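Local coordinates for protein putative DD-carboxypeptidase TP_0574 (Treponema pallidum, PDB 1O75) that binds penicillin and shows zinc-stimulated carboxypeptidase activity on synthetic depsipeptides, an activity that may reduce cross-linking of the peptidoglycan, at residues D19-E24 with T257-Y262; K346-G351 with G382-S387; R106-F111 with E123-A128. The protein carries 2 engineered substitutions. One frame throughout, in Å; residues are numbered along the deposited sequence.

Interaction 1: residues D19-E24 with T257-Y262; sequences DYWAGE and TVRYDY. With XE (xenon), chain F.
Trp21 drives the six-membered end of its indole into strand 257-262, and this is the close-fitting part of the contact. Thr257 OG1 lies at the indole edge, in the ring plane, 3.2 Å from Trp21 CZ2. Farther along the same rim, Trp21 CH2 reaches Arg259 CA at 3.7 Å, with Val258 O close by. The other branch of Thr257, CG2, touches Tyr20, whose CE1 is 3.8 Å away. Tyr20 and Thr257 approach each other from opposite directions, the phenol swung out with CG anti to the backbone N (chi1 -176°). Helix 17-25 thus packs against a strand of the four-stranded antiparallel sheet that contains 255-262 and 311-319, and Ile318 of the neighbouring strand touches both Tyr20 and Thr257. Toward Glu24 the fit slackens and becomes polar. Arg259, extended from CG to NE, gives only a weak NH1 bond to Glu24 O (3.3 Å). Its ion pair with Glu24 OE1 is long, 4.0 Å to NH1, and a water bridges the same two atoms. The stronger bonds of both charges go to other partners: Arg259 NE makes a salt bridge to Asp261 OD1 at 2.9 Å, while Glu24 OE2 is taken by Lys190 and Arg201 N.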
ATOM      1  N   ASP B  19       1.775  -7.382 -33.515  1.00 31.02           N
ATOM      2  CA  ASP B  19       1.242  -6.454 -34.524  1.00 30.90           C
ATOM      3  C   ASP B  19       1.540  -5.011 -34.124  1.00 31.05           C
ATOM      4  O   ASP B  19       1.806  -4.147 -34.973  1.00 28.76           O
ATOM      5  CB  ASP B  19      -0.294  -6.509 -34.642  1.00 36.19           C
ATOM      6  CG  ASP B  19      -0.830  -7.821 -35.195  1.00 42.24           C
ATOM      7  OD1 ASP B  19      -0.211  -8.400 -36.114  1.00 38.60           O
ATOM      8  OD2 ASP B  19      -1.921  -8.238 -34.703  1.00 46.95           O
ATOM      9  N   TYR B  20       1.420  -4.725 -32.833  1.00 27.61           N
ATOM     10  CA  TYR B  20       1.634  -3.358 -32.358  1.00 27.74           C
ATOM     11  C   TYR B  20       3.107  -2.936 -32.400  1.00 26.35           C
ATOM     12  O   TYR B  20       3.447  -1.865 -32.884  1.00 27.00           O
ATOM     13  CB  TYR B  20       1.121  -3.211 -30.905  1.00 25.72           C
ATOM     14  CG  TYR B  20       1.213  -1.802 -30.360  1.00 25.81           C
ATOM     15  CD1 TYR B  20       2.417  -1.296 -29.845  1.00 26.27           C
ATOM     16  CD2 TYR B  20       0.129  -0.936 -30.453  1.00 26.31           C
ATOM     17  CE1 TYR B  20       2.527   0.029 -29.456  1.00 23.58           C
ATOM     18  CE2 TYR B  20       0.238   0.399 -30.068  1.00 26.17           C
ATOM     19  CZ  TYR B  20       1.434   0.871 -29.577  1.00 24.81           C
ATOM     20  OH  TYR B  20       1.540   2.189 -29.214  1.00 25.66           O
ATOM     21  N   TRP B  21       3.975  -3.796 -31.895  1.00 25.79           N
ATOM     22  CA  TRP B  21       5.378  -3.433 -31.794  1.00 27.55           C
ATOM     23  C   TRP B  21       6.192  -3.562 -33.076  1.00 26.71           C
ATOM     24  O   TRP B  21       7.246  -2.958 -33.193  1.00 27.14           O
ATOM     25  CB  TRP B  21       6.025  -4.219 -30.637  1.00 24.36           C
ATOM     26  CG  TRP B  21       5.624  -3.686 -29.271  1.00 26.64           C
ATOM     27  CD1 TRP B  21       4.759  -4.273 -28.362  1.00 24.38           C
ATOM     28  CD2 TRP B  21       5.998  -2.417 -28.702  1.00 26.37           C
ATOM     29  NE1 TRP B  21       4.570  -3.430 -27.280  1.00 26.73           N
ATOM     30  CE2 TRP B  21       5.315  -2.291 -27.462  1.00 25.88           C
ATOM     31  CE3 TRP B  21       6.845  -1.375 -29.117  1.00 26.27           C
ATOM     32  CZ2 TRP B  21       5.450  -1.172 -26.646  1.00 23.46           C
ATOM     33  CZ3 TRP B  21       6.979  -0.251 -28.288  1.00 22.99           C
ATOM     34  CH2 TRP B  21       6.286  -0.166 -27.073  1.00 25.63           C
ATOM     35  N   ALA B  22       5.706  -4.338 -34.038  1.00 28.59           N
ATOM     36  CA  ALA B  22       6.437  -4.505 -35.304  1.00 30.68           C
ATOM     37  C   ALA B  22       6.845  -3.148 -35.889  1.00 29.56           C
ATOM     38  O   ALA B  22       8.016  -2.909 -36.189  1.00 30.16           O
ATOM     39  CB  ALA B  22       5.578  -5.257 -36.311  1.00 30.03           C
ATOM     40  N   GLY B  23       5.873  -2.266 -36.061  1.00 29.92           N
ATOM     41  CA  GLY B  23       6.173  -0.960 -36.618  1.00 30.95           C
ATOM     42  C   GLY B  23       6.992  -0.049 -35.713  1.00 31.84           C
ATOM     43  O   GLY B  23       7.723   0.810 -36.210  1.00 30.52           O
ATOM     44  N   GLU B  24       6.858  -0.216 -34.392  1.00 29.82           N
ATOM     45  CA  GLU B  24       7.575   0.625 -33.434  1.00 27.16           C
ATOM     46  C   GLU B  24       9.049   0.292 -33.399  1.00 27.47           C
ATOM     47  O   GLU B  24       9.862   1.156 -33.118  1.00 26.45           O
ATOM     48  CB  GLU B  24       7.045   0.423 -32.003  1.00 26.39           C
ATOM     49  CG  GLU B  24       5.553   0.726 -31.804  1.00 28.43           C
ATOM     50  CD  GLU B  24       5.187   2.130 -32.246  1.00 30.07           C
ATOM     51  OE1 GLU B  24       6.005   3.061 -32.048  1.00 31.31           O
ATOM     52  OE2 GLU B  24       4.079   2.309 -32.796  1.00 30.42           O
ATOM     53  N   THR B 257       0.521   0.761 -23.294  1.00 23.37           N
ATOM     54  CA  THR B 257       1.820   0.113 -23.173  1.00 22.02           C
ATOM     55  C   THR B 257       2.964   1.065 -22.826  1.00 23.76           C
ATOM     56  O   THR B 257       2.741   2.265 -22.568  1.00 22.99           O
ATOM     57  CB  THR B 257       2.075  -0.652 -24.507  1.00 23.83           C
ATOM     58  OG1 THR B 257       3.203  -1.525 -24.378  1.00 25.79           O
ATOM     59  CG2 THR B 257       2.286   0.348 -25.684  1.00 25.59           C
ATOM     60  N   VAL B 258       4.188   0.525 -22.791  1.00 23.40           N
ATOM     61  CA  VAL B 258       5.367   1.321 -22.469  1.00 22.67           C
ATOM     62  C   VAL B 258       6.522   0.968 -23.395  1.00 23.73           C
ATOM     63  O   VAL B 258       6.782  -0.213 -23.665  1.00 25.83           O
ATOM     64  CB  VAL B 258       5.905   1.048 -21.032  1.00 24.81           C
ATOM     65  CG1 VAL B 258       6.916   2.153 -20.628  1.00 21.81           C
ATOM     66  CG2 VAL B 258       4.782   0.979 -20.054  1.00 28.07           C
ATOM     67  N   ARG B 259       7.226   1.989 -23.862  1.00 24.50           N
ATOM     68  CA  ARG B 259       8.396   1.773 -24.698  1.00 22.05           C
ATOM     69  C   ARG B 259       9.618   1.980 -23.816  1.00 21.29           C
ATOM     70  O   ARG B 259       9.660   2.914 -23.011  1.00 23.87           O
ATOM     71  CB  ARG B 259       8.440   2.786 -25.836  1.00 23.90           C
ATOM     72  CG  ARG B 259       9.655   2.587 -26.771  1.00 25.03           C
ATOM     73  CD  ARG B 259       9.816   3.812 -27.696  1.00 29.00           C
ATOM     74  NE  ARG B 259      10.940   3.658 -28.611  1.00 29.80           N
ATOM     75  CZ  ARG B 259      10.818   3.247 -29.869  1.00 33.82           C
ATOM     76  NH1 ARG B 259       9.622   2.954 -30.351  1.00 34.65           N
ATOM     77  NH2 ARG B 259      11.892   3.134 -30.645  1.00 32.99           N
ATOM     78  N   TYR B 260      10.609   1.108 -23.932  1.00 22.37           N
ATOM     79  CA  TYR B 260      11.846   1.302 -23.169  1.00 22.70           C
ATOM     80  C   TYR B 260      12.936   1.747 -24.179  1.00 25.10           C
ATOM     81  O   TYR B 260      13.159   1.047 -25.169  1.00 24.00           O
ATOM     82  CB  TYR B 260      12.347  -0.014 -22.532  1.00 23.43           C
ATOM     83  CG  TYR B 260      11.475  -0.600 -21.418  1.00 26.04           C
ATOM     84  CD1 TYR B 260      10.434   0.145 -20.848  1.00 24.31           C
ATOM     85  CD2 TYR B 260      11.716  -1.892 -20.926  1.00 23.72           C
ATOM     86  CE1 TYR B 260       9.643  -0.383 -19.806  1.00 24.17           C
ATOM     87  CE2 TYR B 260      10.935  -2.436 -19.880  1.00 24.73           C
ATOM     88  CZ  TYR B 260       9.903  -1.672 -19.330  1.00 27.60           C
ATOM     89  OH  TYR B 260       9.144  -2.193 -18.302  1.00 25.82           O
ATOM     90  N   ASP B 261      13.589   2.884 -23.940  1.00 24.93           N
ATOM     91  CA  ASP B 261      14.716   3.303 -24.791  1.00 26.66           C
ATOM     92  C   ASP B 261      15.930   3.197 -23.848  1.00 27.37           C
ATOM     93  O   ASP B 261      15.913   3.735 -22.736  1.00 27.91           O
ATOM     94  CB  ASP B 261      14.580   4.741 -25.299  1.00 26.61           C
ATOM     95  CG  ASP B 261      13.541   4.881 -26.380  1.00 26.62           C
ATOM     96  OD1 ASP B 261      13.419   3.978 -27.230  1.00 29.04           O
ATOM     97  OD2 ASP B 261      12.856   5.904 -26.395  1.00 32.43           O
ATOM     98  N   TYR B 262      16.967   2.506 -24.312  1.00 26.06           N
ATOM     99  CA  TYR B 262      18.174   2.239 -23.521  1.00 26.10           C
ATOM    100  C   TYR B 262      19.384   3.034 -24.018  1.00 27.00           C
ATOM    101  O   TYR B 262      19.754   2.944 -25.194  1.00 25.58           O
ATOM    102  CB  TYR B 262      18.469   0.740 -23.604  1.00 25.83           C
ATOM    103  CG  TYR B 262      19.674   0.255 -22.834  1.00 24.32           C
ATOM    104  CD1 TYR B 262      19.926   0.703 -21.545  1.00 25.17           C
ATOM    105  CD2 TYR B 262      20.526  -0.723 -23.377  1.00 26.47           C
ATOM    106  CE1 TYR B 262      20.993   0.188 -20.797  1.00 26.02           C
ATOM    107  CE2 TYR B 262      21.596  -1.246 -22.642  1.00 25.09           C
ATOM    108  CZ  TYR B 262      21.820  -0.784 -21.357  1.00 28.14           C
ATOM    109  OH  TYR B 262      22.873  -1.275 -20.611  1.00 30.09           O
TER
HETATM  110 XE    XE F1415      11.985  -0.716 -16.627  0.50 34.76          XE
HETATM  111  O   HOH W   1       7.022   3.743 -29.595  1.00 31.97           O

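Interaction 2: residues K346-G351 with G382-S387; sequences KVLTIG and GQNVLS
Asn384 turns its amide across the strand pair toward Leu348, and ND2 donates to Leu348 O at 2.9 Å with a nearly straight N-H...O angle of 162°. The acceptor lies close to the amide plane of Asn384, although the donor is tilted from the plane of the Leu348 carbonyl. Asn384 CG sits beside its own backbone N (chi1 -55°), which carries the amide back toward that carbonyl. The other end of the amide, OD1, accepts from Ser380 N, so both polar atoms of the group are engaged and its rotation is fixed. Leu348 O also takes a weak bond from Asn384 N. The methylenes follow: Leu348 CB and Asn384 CB are 4.1 Å apart on the same face as Ile350, whose side chain crosses that of Asn384, its CG1 4.2 Å from Asn384 ND2. Leu386 completes this side, its CD1 reaching Leu348 CB and Leu348 CD2, each at 3.8 Å. On the other face, Thr349 and Gln383 run side by side and point the same way, with OG1 of Thr349 3.8 Å from CG of Gln383. Val347 and Gln383 instead cross, Val347 CG1 meeting Gln383 CB, while Val347 and Val385 touch more loosely through their CG2 methyls at 4.2 Å. Backbone bonds fix the register: Leu348 N donates to Asn384 O at 2.7 Å, and Ile350 and Gly382 bond each other in both directions. Leu348 and Ile350 also touch Ile341 and Ile339, respectively, and Leu386 touches Val374 of strand 372-378, in another sheet. Leu348 and Ile350 are buried on one face, with Leu386 reaching in beside them, while the face of Val347, Thr349, Gln383 and Val385 is partly or fully exposed, consistent with a beta sandwich in which 382-385 is an outer strand.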
ATOM      1  N   LYS B 346      21.746  -8.051  19.101  1.00 75.92           N
ATOM      2  CA  LYS B 346      21.430  -6.754  18.510  1.00 77.09           C
ATOM      3  C   LYS B 346      22.559  -6.386  17.552  1.00 77.24           C
ATOM      4  O   LYS B 346      22.786  -5.211  17.260  1.00 78.01           O
ATOM      5  CB  LYS B 346      21.324  -5.681  19.602  1.00 77.02           C
ATOM      6  CG  LYS B 346      20.276  -5.963  20.668  1.00 78.22           C
ATOM      7  CD  LYS B 346      20.161  -4.801  21.649  1.00 78.58           C
ATOM      8  CE  LYS B 346      19.066  -5.052  22.676  1.00 79.06           C
ATOM      9  NZ  LYS B 346      18.984  -3.986  23.714  1.00 79.62           N
ATOM     10  N   VAL B 347      23.255  -7.402  17.055  1.00 77.64           N
ATOM     11  CA  VAL B 347      24.389  -7.176  16.170  1.00 77.95           C
ATOM     12  C   VAL B 347      24.260  -7.746  14.765  1.00 78.23           C
ATOM     13  O   VAL B 347      23.926  -8.915  14.575  1.00 78.77           O
ATOM     14  CB  VAL B 347      25.674  -7.760  16.793  1.00 77.97           C
ATOM     15  CG1 VAL B 347      26.889  -7.350  15.969  1.00 77.71           C
ATOM     16  CG2 VAL B 347      25.802  -7.296  18.235  1.00 78.44           C
ATOM     17  N   LEU B 348      24.543  -6.900  13.782  1.00 78.77           N
ATOM     18  CA  LEU B 348      24.509  -7.288  12.377  1.00 78.35           C
ATOM     19  C   LEU B 348      25.958  -7.280  11.897  1.00 78.01           C
ATOM     20  O   LEU B 348      26.620  -6.241  11.897  1.00 77.12           O
ATOM     21  CB  LEU B 348      23.660  -6.290  11.573  1.00 78.41           C
ATOM     22  CG  LEU B 348      23.766  -6.259  10.043  1.00 78.41           C
ATOM     23  CD1 LEU B 348      23.684  -7.658   9.470  1.00 78.22           C
ATOM     24  CD2 LEU B 348      22.654  -5.379   9.486  1.00 78.58           C
ATOM     25  N   THR B 349      26.459  -8.447  11.507  1.00 78.40           N
ATOM     26  CA  THR B 349      27.837  -8.551  11.052  1.00 79.05           C
ATOM     27  C   THR B 349      27.951  -8.618   9.533  1.00 79.55           C
ATOM     28  O   THR B 349      27.415  -9.524   8.894  1.00 79.49           O
ATOM     29  CB  THR B 349      28.531  -9.786  11.675  1.00 79.13           C
ATOM     30  OG1 THR B 349      28.584  -9.633  13.100  1.00 79.02           O
ATOM     31  CG2 THR B 349      29.946  -9.937  11.137  1.00 78.65           C
ATOM     32  N   ILE B 350      28.664  -7.649   8.965  1.00 80.33           N
ATOM     33  CA  ILE B 350      28.861  -7.572   7.523  1.00 81.29           C
ATOM     34  C   ILE B 350      30.317  -7.770   7.111  1.00 81.77           C
ATOM     35  O   ILE B 350      31.206  -7.034   7.539  1.00 81.11           O
ATOM     36  CB  ILE B 350      28.375  -6.216   6.973  1.00 81.11           C
ATOM     37  CG1 ILE B 350      26.852  -6.146   7.060  1.00 81.07           C
ATOM     38  CG2 ILE B 350      28.836  -6.033   5.540  1.00 81.45           C
ATOM     39  CD1 ILE B 350      26.260  -4.954   6.368  1.00 81.19           C
ATOM     40  N   GLY B 351      30.548  -8.769   6.269  1.00 82.67           N
ATOM     41  CA  GLY B 351      31.890  -9.043   5.800  1.00 84.37           C
ATOM     42  C   GLY B 351      31.857  -9.546   4.373  1.00 85.35           C
ATOM     43  O   GLY B 351      30.787  -9.659   3.782  1.00 85.19           O
ATOM     44  N   GLY B 382      31.968  -5.006   9.016  1.00 77.59           N
ATOM     45  CA  GLY B 382      32.223  -5.498  10.361  1.00 78.22           C
ATOM     46  C   GLY B 382      30.984  -5.812  11.189  1.00 78.91           C
ATOM     47  O   GLY B 382      30.122  -6.586  10.774  1.00 79.63           O
ATOM     48  N   GLN B 383      30.898  -5.212  12.372  1.00 78.64           N
ATOM     49  CA  GLN B 383      29.764  -5.437  13.262  1.00 78.63           C
ATOM     50  C   GLN B 383      28.918  -4.174  13.407  1.00 77.51           C
ATOM     51  O   GLN B 383      29.446  -3.064  13.484  1.00 76.91           O
ATOM     52  CB  GLN B 383      30.265  -5.898  14.632  1.00 80.06           C
ATOM     53  CG  GLN B 383      31.073  -7.192  14.582  1.00 82.50           C
ATOM     54  CD  GLN B 383      31.636  -7.588  15.942  1.00 84.36           C
ATOM     55  OE1 GLN B 383      30.894  -7.723  16.916  1.00 84.46           O
ATOM     56  NE2 GLN B 383      32.952  -7.779  16.010  1.00 84.75           N
ATOM     57  N   ASN B 384      27.602  -4.349  13.443  1.00 76.38           N
ATOM     58  CA  ASN B 384      26.682  -3.224  13.553  1.00 75.18           C
ATOM     59  C   ASN B 384      25.600  -3.466  14.607  1.00 75.50           C
ATOM     60  O   ASN B 384      24.687  -4.263  14.396  1.00 75.64           O
ATOM     61  CB  ASN B 384      26.016  -2.980  12.197  1.00 73.32           C
ATOM     62  CG  ASN B 384      27.022  -2.788  11.075  1.00 71.83           C
ATOM     63  OD1 ASN B 384      27.394  -1.660  10.741  1.00 71.05           O
ATOM     64  ND2 ASN B 384      27.478  -3.894  10.495  1.00 70.51           N
ATOM     65  N   VAL B 385      25.708  -2.779  15.741  1.00 75.83           N
ATOM     66  CA  VAL B 385      24.719  -2.917  16.806  1.00 75.88           C
ATOM     67  C   VAL B 385      23.507  -2.092  16.384  1.00 76.00           C
ATOM     68  O   VAL B 385      23.642  -0.924  16.008  1.00 75.38           O
ATOM     69  CB  VAL B 385      25.266  -2.390  18.161  1.00 76.40           C
ATOM     70  CG1 VAL B 385      24.215  -2.564  19.256  1.00 75.59           C
ATOM     71  CG2 VAL B 385      26.549  -3.135  18.528  1.00 75.49           C
ATOM     72  N   LEU B 386      22.326  -2.698  16.448  1.00 75.69           N
ATOM     73  CA  LEU B 386      21.110  -2.014  16.024  1.00 75.41           C
ATOM     74  C   LEU B 386      19.999  -1.944  17.079  1.00 75.65           C
ATOM     75  O   LEU B 386      20.034  -2.650  18.092  1.00 75.07           O
ATOM     76  CB  LEU B 386      20.577  -2.689  14.754  1.00 74.32           C
ATOM     77  CG  LEU B 386      21.554  -2.778  13.575  1.00 73.53           C
ATOM     78  CD1 LEU B 386      21.039  -3.766  12.539  1.00 72.92           C
ATOM     79  CD2 LEU B 386      21.739  -1.399  12.964  1.00 73.37           C
ATOM     80  N   SER B 387      19.017  -1.078  16.815  1.00 75.88           N
ATOM     81  CA  SER B 387      17.869  -0.879  17.695  1.00 75.65           C
ATOM     82  C   SER B 387      16.891  -2.030  17.519  1.00 75.92           C
ATOM     83  O   SER B 387      15.734  -1.820  17.150  1.00 76.11           O
ATOM     84  CB  SER B 387      17.144   0.427  17.354  1.00 75.18           C
ATOM     85  OG  SER B 387      17.990   1.553  17.495  1.00 76.52           O
TER

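Interaction 3: residues R106-F111 with E123-A128; sequences RASASF and EAVEGA
Ser110 keeps OG beside its backbone N (chi1 -59°), and Val125 CG1 is anti to the backbone N (chi1 169°), which leaves CG2 anti to the carbonyl carbon and 3.3 Å from Ser110 OG. The same methyl, CG2, is 3.8 Å from Ser108 OG, so one valine branch is in touch with two serine hydroxyls. The Ser108 hydroxyl has its main polar partner in Lys156 NZ, whereas Ser110 OG is hydrogen-bonded to a water 2.8 Å away that also donates to Ala124 O. At the far end, Arg106 bends and lays one face of its guanidinium over Gly127 O. NH2 comes to 2.9 Å of that oxygen, but the approach is across the plane and the angle is poor for a hydrogen bond. A water accepts from Arg106 N and donates to Gly127 O, giving the backbone of the two segments a bridge. At the same end Ala128 CB lies 3.2 Å from Arg106 O and also meets Ser108 CB. The hairpin of strands 101-114 and 120-124 is regular at Ser110 and Glu123, where Ser110 N donates to Glu123 O at 2.9 Å and Glu123 N answers to Ser110 O. Beyond this pair the chain leaves the ladder for a type II turn, Val125 to Ala128, closed by Ala128 N to Val125 O. Val125 N donates to a further water at 2.7 Å, and Ser108 O and Ala128 O lie close to that same water. Solvent therefore stands in for direct rungs at the turn, and backbone bonds resume at Val129, which pairs with Arg106 and Ser108, while the guanidinium-carbonyl contact probably owes its closeness to favourable electrostatics.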
ATOM      1  N   ARG B 106     -13.316 -15.721 -22.947  1.00 35.92           N
ATOM      2  CA  ARG B 106     -12.715 -14.421 -23.138  1.00 38.31           C
ATOM      3  C   ARG B 106     -13.267 -13.560 -21.990  1.00 37.37           C
ATOM      4  O   ARG B 106     -14.434 -13.702 -21.621  1.00 34.72           O
ATOM      5  CB  ARG B 106     -13.142 -13.829 -24.486  1.00 41.47           C
ATOM      6  CG  ARG B 106     -12.624 -14.615 -25.686  1.00 45.06           C
ATOM      7  CD  ARG B 106     -12.871 -13.869 -26.996  1.00 51.41           C
ATOM      8  NE  ARG B 106     -14.262 -13.961 -27.426  1.00 55.68           N
ATOM      9  CZ  ARG B 106     -14.841 -15.077 -27.861  1.00 57.45           C
ATOM     10  NH1 ARG B 106     -14.146 -16.210 -27.934  1.00 58.56           N
ATOM     11  NH2 ARG B 106     -16.119 -15.066 -28.217  1.00 58.32           N
ATOM     12  N   ALA B 107     -12.429 -12.692 -21.422  1.00 33.80           N
ATOM     13  CA  ALA B 107     -12.858 -11.792 -20.350  1.00 32.30           C
ATOM     14  C   ALA B 107     -12.710 -10.407 -20.944  1.00 33.73           C
ATOM     15  O   ALA B 107     -11.600  -9.992 -21.332  1.00 33.74           O
ATOM     16  CB  ALA B 107     -11.964 -11.959 -19.106  1.00 32.45           C
ATOM     17  N   SER B 108     -13.810  -9.678 -21.036  1.00 29.70           N
ATOM     18  CA  SER B 108     -13.756  -8.362 -21.658  1.00 31.65           C
ATOM     19  C   SER B 108     -14.864  -7.484 -21.115  1.00 33.35           C
ATOM     20  O   SER B 108     -15.990  -7.951 -20.918  1.00 36.20           O
ATOM     21  CB  SER B 108     -13.895  -8.527 -23.184  1.00 29.40           C
ATOM     22  OG  SER B 108     -13.762  -7.297 -23.880  1.00 33.52           O
ATOM     23  N   ALA B 109     -14.554  -6.223 -20.850  1.00 31.49           N
ATOM     24  CA  ALA B 109     -15.567  -5.326 -20.352  1.00 33.40           C
ATOM     25  C   ALA B 109     -15.283  -3.957 -20.916  1.00 35.43           C
ATOM     26  O   ALA B 109     -14.143  -3.663 -21.273  1.00 36.86           O
ATOM     27  CB  ALA B 109     -15.552  -5.287 -18.820  1.00 32.13           C
ATOM     28  N   SER B 110     -16.326  -3.136 -21.023  1.00 34.99           N
ATOM     29  CA  SER B 110     -16.198  -1.783 -21.523  1.00 35.63           C
ATOM     30  C   SER B 110     -16.352  -0.837 -20.339  1.00 36.83           C
ATOM     31  O   SER B 110     -17.441  -0.704 -19.763  1.00 36.57           O
ATOM     32  CB  SER B 110     -17.263  -1.496 -22.579  1.00 37.42           C
ATOM     33  OG  SER B 110     -17.129  -2.414 -23.659  1.00 41.38           O
ATOM     34  N   PHE B 111     -15.253  -0.179 -19.989  1.00 34.64           N
ATOM     35  CA  PHE B 111     -15.226   0.747 -18.868  1.00 34.44           C
ATOM     36  C   PHE B 111     -16.120   1.959 -19.102  1.00 34.79           C
ATOM     37  O   PHE B 111     -16.031   2.610 -20.142  1.00 32.99           O
ATOM     38  CB  PHE B 111     -13.792   1.232 -18.617  1.00 32.59           C
ATOM     39  CG  PHE B 111     -13.700   2.308 -17.576  1.00 33.15           C
ATOM     40  CD1 PHE B 111     -13.899   2.006 -16.229  1.00 31.41           C
ATOM     41  CD2 PHE B 111     -13.453   3.625 -17.945  1.00 31.59           C
ATOM     42  CE1 PHE B 111     -13.853   3.013 -15.262  1.00 32.01           C
ATOM     43  CE2 PHE B 111     -13.406   4.639 -17.001  1.00 32.62           C
ATOM     44  CZ  PHE B 111     -13.608   4.334 -15.647  1.00 31.93           C
ATOM     45  N   GLU B 123     -19.752  -2.200 -18.649  1.00 42.36           N
ATOM     46  CA  GLU B 123     -20.762  -3.075 -19.202  1.00 44.96           C
ATOM     47  C   GLU B 123     -20.106  -4.229 -19.907  1.00 43.22           C
ATOM     48  O   GLU B 123     -18.931  -4.160 -20.292  1.00 41.17           O
ATOM     49  CB  GLU B 123     -21.728  -2.336 -20.126  1.00 50.06           C
ATOM     50  CG  GLU B 123     -21.150  -1.397 -21.128  1.00 56.47           C
ATOM     51  CD  GLU B 123     -22.261  -0.614 -21.821  1.00 61.77           C
ATOM     52  OE1 GLU B 123     -23.139  -1.262 -22.431  1.00 64.30           O
ATOM     53  OE2 GLU B 123     -22.269   0.638 -21.748  1.00 64.40           O
ATOM     54  N   ALA B 124     -20.871  -5.304 -20.040  1.00 42.04           N
ATOM     55  CA  ALA B 124     -20.418  -6.530 -20.662  1.00 41.35           C
ATOM     56  C   ALA B 124     -20.197  -6.348 -22.139  1.00 41.33           C
ATOM     57  O   ALA B 124     -20.651  -5.373 -22.738  1.00 39.77           O
ATOM     58  CB  ALA B 124     -21.432  -7.660 -20.418  1.00 41.58           C
ATOM     59  N   VAL B 125     -19.496  -7.319 -22.713  1.00 40.79           N
ATOM     60  CA  VAL B 125     -19.164  -7.326 -24.120  1.00 42.08           C
ATOM     61  C   VAL B 125     -19.600  -8.659 -24.720  1.00 42.79           C
ATOM     62  O   VAL B 125     -19.308  -9.732 -24.182  1.00 40.51           O
ATOM     63  CB  VAL B 125     -17.628  -7.154 -24.333  1.00 41.84           C
ATOM     64  CG1 VAL B 125     -17.267  -7.429 -25.792  1.00 42.53           C
ATOM     65  CG2 VAL B 125     -17.200  -5.744 -23.952  1.00 40.88           C
ATOM     66  N   GLU B 126     -20.310  -8.569 -25.837  1.00 44.68           N
ATOM     67  CA  GLU B 126     -20.804  -9.735 -26.554  1.00 47.03           C
ATOM     68  C   GLU B 126     -19.712 -10.785 -26.765  1.00 45.46           C
ATOM     69  O   GLU B 126     -18.632 -10.470 -27.268  1.00 46.40           O
ATOM     70  CB  GLU B 126     -21.339  -9.271 -27.915  1.00 51.97           C
ATOM     71  CG  GLU B 126     -21.659 -10.383 -28.902  1.00 58.41           C
ATOM     72  CD  GLU B 126     -22.804 -11.258 -28.437  1.00 62.18           C
ATOM     73  OE1 GLU B 126     -23.792 -10.697 -27.908  1.00 64.27           O
ATOM     74  OE2 GLU B 126     -22.720 -12.498 -28.611  1.00 64.13           O
ATOM     75  N   GLY B 127     -19.989 -12.024 -26.375  1.00 43.78           N
ATOM     76  CA  GLY B 127     -19.021 -13.091 -26.586  1.00 42.04           C
ATOM     77  C   GLY B 127     -17.986 -13.291 -25.498  1.00 41.25           C
ATOM     78  O   GLY B 127     -17.100 -14.145 -25.616  1.00 40.47           O
ATOM     79  N   ALA B 128     -18.095 -12.527 -24.420  1.00 38.73           N
ATOM     80  CA  ALA B 128     -17.124 -12.665 -23.342  1.00 38.26           C
ATOM     81  C   ALA B 128     -17.756 -12.424 -21.981  1.00 36.39           C
ATOM     82  O   ALA B 128     -18.796 -11.780 -21.892  1.00 38.33           O
ATOM     83  CB  ALA B 128     -15.990 -11.658 -23.558  1.00 36.18           C
TER
HETATM   84  O   HOH W   2     -15.989 -15.988 -24.396  1.00 41.39           O
HETATM   85  O   HOH W   3     -18.433  -9.143 -21.099  1.00 35.98           O
HETATM   86  O   HOH W   4     -19.668  -3.450 -24.056  1.00 47.26           O

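Interactions 1 and 3 are the closest pair of the three but do not touch, with centres 26 Å and nearest atoms about 15 Å apart, and the hairpin of interaction 3 lies within the chain span that interaction 1 bridges. Interaction 1 joins the N-terminal part to the sheet holding Tyr260, whose ring carries a xenon over one face; Cys296, Gly297 and Phe331 complete that pocket. Interaction 3 also lies near a bound xenon, the Ala107 side chain being about 9 Å from it. Interaction 2 stands apart near the C-terminus, its centre 46 Å from that of interaction 1 and 56 Å from that of interaction 3, with the chain's centre between it and interaction 3.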